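Local coordinates for putative endonuclease/exonuclease/phosphatase family protein (Bacteroides vulgatus ATCC 8482, PDB 3G6S) that probably acts as a hydrolase of the DNase I-like superfamily, possibly cleaving phosphodiester bonds in nucleic acids, although its substrate is not established, at residues A121-K126 with K130-V135; E38-G43 with D86-L91. All blocks are in the same frame, centred on the assembly; numbering follows the deposited sequence.

Interaction 1: residues A121-K126 with K130-V135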
loop_
_atom_site.group_PDB
_atom_site.type_symbol
_atom_site.label_atom_id
_atom_site.label_comp_id
_atom_site.label_asym_id
_atom_site.label_seq_id
_atom_site.Cartn_x
_atom_site.Cartn_y
_atom_site.Cartn_z
ATOM N N ALA A 121 -8.084 -2.131 -7.845
ATOM C CA ALA A 121 -9.249 -2.993 -7.857
ATOM C C ALA A 121 -10.500 -2.219 -7.497
ATOM O O ALA A 121 -10.514 -1.439 -6.544
ATOM C CB ALA A 121 -9.056 -4.139 -6.889
ATOM N N LYS A 122 -11.550 -2.433 -8.280
ATOM C CA LYS A 122 -12.829 -1.791 -8.048
ATOM C C LYS A 122 -13.611 -2.788 -7.172
ATOM O O LYS A 122 -14.004 -3.863 -7.629
ATOM C CB LYS A 122 -13.502 -1.561 -9.396
ATOM C CG LYS A 122 -14.864 -0.905 -9.372
ATOM C CD LYS A 122 -15.360 -0.694 -10.798
ATOM C CE LYS A 122 -16.792 -0.214 -10.821
ATOM N NZ LYS A 122 -17.347 -0.211 -12.201
ATOM N N PHE A 123 -13.808 -2.429 -5.908
ATOM C CA PHE A 123 -14.496 -3.279 -4.934
ATOM C C PHE A 123 -15.966 -2.976 -4.762
ATOM O O PHE A 123 -16.467 -1.962 -5.223
ATOM C CB PHE A 123 -13.849 -3.138 -3.555
ATOM C CG PHE A 123 -12.562 -3.877 -3.409
ATOM C CD1 PHE A 123 -12.540 -5.267 -3.409
ATOM C CD2 PHE A 123 -11.369 -3.189 -3.214
ATOM C CE1 PHE A 123 -11.346 -5.964 -3.207
ATOM C CE2 PHE A 123 -10.169 -3.880 -3.011
ATOM C CZ PHE A 123 -10.163 -5.274 -3.008
ATOM N N LYS A 124 -16.653 -3.874 -4.077
ATOM C CA LYS A 124 -18.062 -3.690 -3.780
ATOM C C LYS A 124 -18.293 -4.344 -2.446
ATOM O O LYS A 124 -17.888 -5.484 -2.231
ATOM C CB LYS A 124 -18.972 -4.351 -4.815
ATOM C CG LYS A 124 -20.448 -4.074 -4.525
ATOM C CD LYS A 124 -21.331 -5.316 -4.654
ATOM C CE LYS A 124 -21.586 -5.695 -6.106
ATOM N NZ LYS A 124 -22.450 -6.898 -6.212
ATOM N N ASP A 125 -18.926 -3.616 -1.542
ATOM C CA ASP A 125 -19.208 -4.163 -0.229
ATOM C C ASP A 125 -20.414 -5.078 -0.407
ATOM O O ASP A 125 -21.527 -4.601 -0.623
ATOM C CB ASP A 125 -19.547 -3.036 0.748
ATOM C CG ASP A 125 -19.679 -3.522 2.171
ATOM O OD1 ASP A 125 -18.782 -3.217 2.988
ATOM O OD2 ASP A 125 -20.675 -4.218 2.476
ATOM N N LYS A 126 -20.194 -6.385 -0.329
ATOM C CA LYS A 126 -21.288 -7.328 -0.505
ATOM C C LYS A 126 -22.180 -7.400 0.718
ATOM O O LYS A 126 -22.481 -8.475 1.220
ATOM C CB LYS A 126 -20.753 -8.721 -0.864
ATOM C CG LYS A 126 -19.803 -9.300 0.144
ATOM C CD LYS A 126 -18.702 -10.088 -0.541
ATOM C CE LYS A 126 -19.241 -11.197 -1.419
ATOM N NZ LYS A 126 -18.122 -12.029 -1.940
ATOM N N LYS A 130 -21.949 -0.858 -1.572
ATOM C CA LYS A 130 -21.091 0.290 -1.833
ATOM C C LYS A 130 -19.906 -0.034 -2.729
ATOM O O LYS A 130 -19.198 -1.025 -2.515
ATOM C CB LYS A 130 -20.575 0.887 -0.523
ATOM C CG LYS A 130 -19.783 2.165 -0.717
ATOM C CD LYS A 130 -20.640 3.290 -1.277
ATOM C CE LYS A 130 -19.844 4.593 -1.318
ATOM N NZ LYS A 130 -20.607 5.757 -1.875
ATOM N N ILE A 131 -19.704 0.817 -3.732
ATOM C CA ILE A 131 -18.610 0.677 -4.686
ATOM C C ILE A 131 -17.491 1.652 -4.342
ATOM O O ILE A 131 -17.736 2.809 -4.006
ATOM C CB ILE A 131 -19.084 0.948 -6.138
ATOM C CG1 ILE A 131 -19.832 -0.265 -6.681
ATOM C CG2 ILE A 131 -17.906 1.242 -7.034
ATOM C CD1 ILE A 131 -21.196 -0.417 -6.103
ATOM N N PHE A 132 -16.260 1.166 -4.403
ATOM C CA PHE A 132 -15.105 1.997 -4.123
ATOM C C PHE A 132 -13.885 1.428 -4.795
ATOM O O PHE A 132 -13.920 0.326 -5.329
ATOM C CB PHE A 132 -14.848 2.121 -2.623
ATOM C CG PHE A 132 -14.669 0.814 -1.915
ATOM C CD1 PHE A 132 -15.777 0.067 -1.513
ATOM C CD2 PHE A 132 -13.394 0.360 -1.578
ATOM C CE1 PHE A 132 -15.620 -1.103 -0.765
ATOM C CE2 PHE A 132 -13.227 -0.810 -0.834
ATOM C CZ PHE A 132 -14.342 -1.547 -0.423
HETATM N N MSE A 133 -12.797 2.176 -4.777
HETATM C CA MSE A 133 -11.610 1.680 -5.420
HETATM C C MSE A 133 -10.402 1.705 -4.516
HETATM O O MSE A 133 -10.257 2.574 -3.653
HETATM C CB MSE A 133 -11.331 2.488 -6.674
HETATM C CG MSE A 133 -10.105 2.037 -7.423
HETATM SE SE MSE A 133 -9.749 3.221 -8.875
HETATM C CE MSE A 133 -8.947 1.946 -10.070
ATOM N N ALA A 134 -9.535 0.729 -4.721
ATOM C CA ALA A 134 -8.314 0.626 -3.956
ATOM C C ALA A 134 -7.159 0.598 -4.939
ATOM O O ALA A 134 -7.196 -0.117 -5.944
ATOM C CB ALA A 134 -8.320 -0.643 -3.123
ATOM N N VAL A 135 -6.136 1.390 -4.643
ATOM C CA VAL A 135 -4.945 1.441 -5.475
ATOM C C VAL A 135 -3.753 1.321 -4.539
ATOM O O VAL A 135 -3.649 2.060 -3.562
ATOM C CB VAL A 135 -4.855 2.764 -6.280
ATOM C CG1 VAL A 135 -3.593 2.769 -7.142
ATOM C CG2 VAL A 135 -6.075 2.905 -7.174
#

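Interaction 2: residues E38-G43 with D86-L91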
loop_
_atom_site.group_PDB
_atom_site.type_symbol
_atom_site.label_atom_id
_atom_site.label_comp_id
_atom_site.label_asym_id
_atom_site.label_seq_id
_atom_site.Cartn_x
_atom_site.Cartn_y
_atom_site.Cartn_z
ATOM N N GLU A 38 -7.670 -7.605 12.404
ATOM C CA GLU A 38 -8.805 -7.756 11.497
ATOM C C GLU A 38 -8.799 -6.794 10.328
ATOM O O GLU A 38 -9.777 -6.090 10.079
ATOM C CB GLU A 38 -10.107 -7.602 12.264
ATOM C CG GLU A 38 -10.344 -8.716 13.240
ATOM C CD GLU A 38 -11.685 -8.606 13.904
ATOM O OE1 GLU A 38 -11.905 -7.610 14.633
ATOM O OE2 GLU A 38 -12.518 -9.514 13.687
ATOM N N LEU A 39 -7.689 -6.770 9.611
ATOM C CA LEU A 39 -7.556 -5.911 8.453
ATOM C C LEU A 39 -8.556 -6.342 7.369
ATOM O O LEU A 39 -8.669 -7.521 7.067
ATOM C CB LEU A 39 -6.115 -5.992 7.942
ATOM C CG LEU A 39 -5.154 -4.946 8.518
ATOM C CD1 LEU A 39 -5.444 -4.684 9.989
ATOM C CD2 LEU A 39 -3.725 -5.414 8.314
ATOM N N ASP A 40 -9.288 -5.384 6.808
ATOM C CA ASP A 40 -10.265 -5.669 5.767
ATOM C C ASP A 40 -9.603 -5.649 4.402
ATOM O O ASP A 40 -9.863 -6.508 3.559
ATOM C CB ASP A 40 -11.394 -4.634 5.769
ATOM C CG ASP A 40 -12.369 -4.816 6.913
ATOM O OD1 ASP A 40 -12.856 -5.950 7.111
ATOM O OD2 ASP A 40 -12.668 -3.811 7.600
ATOM N N ILE A 41 -8.763 -4.646 4.182
ATOM C CA ILE A 41 -8.060 -4.491 2.914
ATOM C C ILE A 41 -6.632 -4.055 3.201
ATOM O O ILE A 41 -6.402 -3.128 3.979
ATOM C CB ILE A 41 -8.746 -3.451 2.019
ATOM C CG1 ILE A 41 -10.124 -3.967 1.632
ATOM C CG2 ILE A 41 -7.911 -3.203 0.779
ATOM C CD1 ILE A 41 -10.950 -2.950 0.878
ATOM N N VAL A 42 -5.676 -4.730 2.573
ATOM C CA VAL A 42 -4.271 -4.429 2.785
ATOM C C VAL A 42 -3.509 -4.297 1.475
ATOM O O VAL A 42 -3.587 -5.172 0.619
ATOM C CB VAL A 42 -3.579 -5.548 3.599
ATOM C CG1 VAL A 42 -2.176 -5.107 3.992
ATOM C CG2 VAL A 42 -4.397 -5.904 4.813
ATOM N N GLY A 43 -2.780 -3.200 1.320
ATOM C CA GLY A 43 -1.968 -3.017 0.134
ATOM C C GLY A 43 -0.552 -3.207 0.637
ATOM O O GLY A 43 -0.109 -2.456 1.504
ATOM N N ASP A 86 -15.181 -12.909 1.994
ATOM C CA ASP A 86 -16.581 -12.843 2.387
ATOM C C ASP A 86 -17.144 -11.434 2.553
ATOM O O ASP A 86 -18.359 -11.247 2.534
ATOM C CB ASP A 86 -16.794 -13.646 3.680
ATOM C CG ASP A 86 -15.900 -13.178 4.822
ATOM O OD1 ASP A 86 -14.651 -13.292 4.710
ATOM O OD2 ASP A 86 -16.446 -12.694 5.844
ATOM N N LYS A 87 -16.279 -10.440 2.714
ATOM C CA LYS A 87 -16.755 -9.071 2.880
ATOM C C LYS A 87 -16.848 -8.265 1.594
ATOM O O LYS A 87 -17.811 -7.530 1.394
ATOM C CB LYS A 87 -15.865 -8.302 3.852
ATOM C CG LYS A 87 -16.217 -8.446 5.312
ATOM C CD LYS A 87 -15.754 -7.188 6.025
ATOM C CE LYS A 87 -15.964 -7.245 7.516
ATOM N NZ LYS A 87 -15.574 -5.940 8.117
ATOM N N TYR A 88 -15.852 -8.403 0.726
ATOM C CA TYR A 88 -15.827 -7.638 -0.517
ATOM C C TYR A 88 -15.718 -8.470 -1.786
ATOM O O TYR A 88 -15.067 -9.516 -1.811
ATOM C CB TYR A 88 -14.660 -6.657 -0.480
ATOM C CG TYR A 88 -14.535 -5.952 0.841
ATOM C CD1 TYR A 88 -15.350 -4.863 1.154
ATOM C CD2 TYR A 88 -13.649 -6.416 1.811
ATOM C CE1 TYR A 88 -15.288 -4.261 2.402
ATOM C CE2 TYR A 88 -13.580 -5.824 3.064
ATOM C CZ TYR A 88 -14.400 -4.751 3.357
ATOM O OH TYR A 88 -14.350 -4.178 4.609
ATOM N N GLU A 89 -16.357 -7.987 -2.847
ATOM C CA GLU A 89 -16.307 -8.658 -4.136
ATOM C C GLU A 89 -15.510 -7.776 -5.086
ATOM O O GLU A 89 -15.624 -6.555 -5.048
ATOM C CB GLU A 89 -17.709 -8.851 -4.691
ATOM C CG GLU A 89 -17.749 -9.682 -5.954
ATOM C CD GLU A 89 -18.990 -9.398 -6.774
ATOM O OE1 GLU A 89 -20.095 -9.350 -6.185
ATOM O OE2 GLU A 89 -18.865 -9.230 -8.009
ATOM N N VAL A 90 -14.695 -8.394 -5.929
ATOM C CA VAL A 90 -13.882 -7.652 -6.882
ATOM C C VAL A 90 -14.612 -7.534 -8.212
ATOM O O VAL A 90 -14.773 -8.529 -8.917
ATOM C CB VAL A 90 -12.537 -8.350 -7.127
ATOM C CG1 VAL A 90 -11.788 -7.646 -8.239
ATOM C CG2 VAL A 90 -11.719 -8.346 -5.851
ATOM N N LEU A 91 -15.057 -6.326 -8.555
ATOM C CA LEU A 91 -15.762 -6.131 -9.818
ATOM C C LEU A 91 -14.763 -6.126 -10.967
ATOM O O LEU A 91 -15.031 -6.648 -12.052
ATOM C CB LEU A 91 -16.540 -4.817 -9.804
ATOM C CG LEU A 91 -17.684 -4.748 -8.795
ATOM C CD1 LEU A 91 -18.282 -3.356 -8.807
ATOM C CD2 LEU A 91 -18.731 -5.799 -9.133
#

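Interaction 1: residues A121-K126 with K130-V135
The ring of Phe-132 carries Phe-123 CB over one face, a CH-pi contact in which CB sits 3.7 Å from the ring centroid. The Phe-123 ring has Ala-121 CB over one face and, at an edge, Ala-134 CB, 3.7 Å from CE2. The two ring planes are inclined by 33°, their centroids 5.6 Å apart. Phe-132 reaches this place because its CG stands between the backbone N and the carbonyl carbon (chi1 56°), which swings the ring toward the neighbouring strand. With an alanine in place of Phe-132, Phe-123 CB would probably lose the aromatic surface it rests on, leaving a gap beside its ring. On the other side of the sheet Ile-131 CD1 meets Lys-124 CG at 4.1 Å. Five backbone hydrogen bonds hold the two strands together: two each join Ala-121 with Ala-134 and Phe-123 with Phe-132, and Asp-125 N donates to Lys-130 O at 2.8 Å. Near the turn, Asp-125 OD2 accepts from Thr-128 N. Tyr-83 packs edge-to-face with Phe-123, and Trp-6 touches Ala-134, both from the other sheet. This is an antiparallel beta hairpin whose aromatic side faces the core between the two sheets of a DNase I-like alpha/beta sandwich.

Interaction 2: residues E38-G43 with D86-L91
Tyr-88 meets Asp-40 and Ile-41 between the two sheets of the DNase I-like sandwich, with Lys-87 at the margin; mostly side chains join the beginning of strand 41-45, with Asp-40 just before it, to the beginning of strand 88-97, with Lys-87 just before it. Lys-87 comes first. Its chain runs extended beyond CG and brings NZ to Asp-40 OD1 at 2.9 Å, a salt bridge in which NZ meets the oxygen on its syn side, 29° out of the carboxylate plane. The other carboxylate oxygen, OD2, accepts a hydrogen bond from the backbone N of Arg-5 on strand 2-10, so each oxygen of the buried carboxylate has a partner, which probably restricts its rotation. The lysine's positive charge is likely to favour the ionised carboxylate.

Tyr-88 follows, with CG turned away from its own carbonyl carbon and beside the backbone N (chi1 -44°), a setting that sends the ring toward the first sheet. Asp-40 CB lies at the ring's edge, 3.7 Å from CE2, and the carboxylate stands steeply against the ring, the planes 79° apart. Lys-87 CB lies over one face, toward the rim; Ile-41 CD1 lies over the opposite one, while Ile-41 CG1 approaches CE2 to 4.2 Å. Beyond the ring, the phenol OH rests 3.1 Å from Asp-40 CG, yet it makes no hydrogen bond to either carboxylate oxygen, the nearer being OD1 at 3.4 Å.

The centres of interactions 1 and 2 lie about 8 Å apart, and the two meet through neighbouring strands of one sheet. Strand 88-97 pairs with strand 117-125, where Lys-122 O and Leu-91 N, 2.8 Å apart, probably form a hydrogen bond; just beyond the strand ends Lys-126 N and Lys-87 O, at 3.2 Å, probably bond too, and Lys-126 CD packs 3.3 Å from Asp-86 O. Interaction 1 thus builds the sheet from within, whereas interaction 2 fastens its edge strand to the opposing sheet. Their side chains share one core: Tyr-88 touches Phe-123 and Asp-125, and Ile-41 touches Phe-132. Both are structural packing, with no ligand or metal taking part in either.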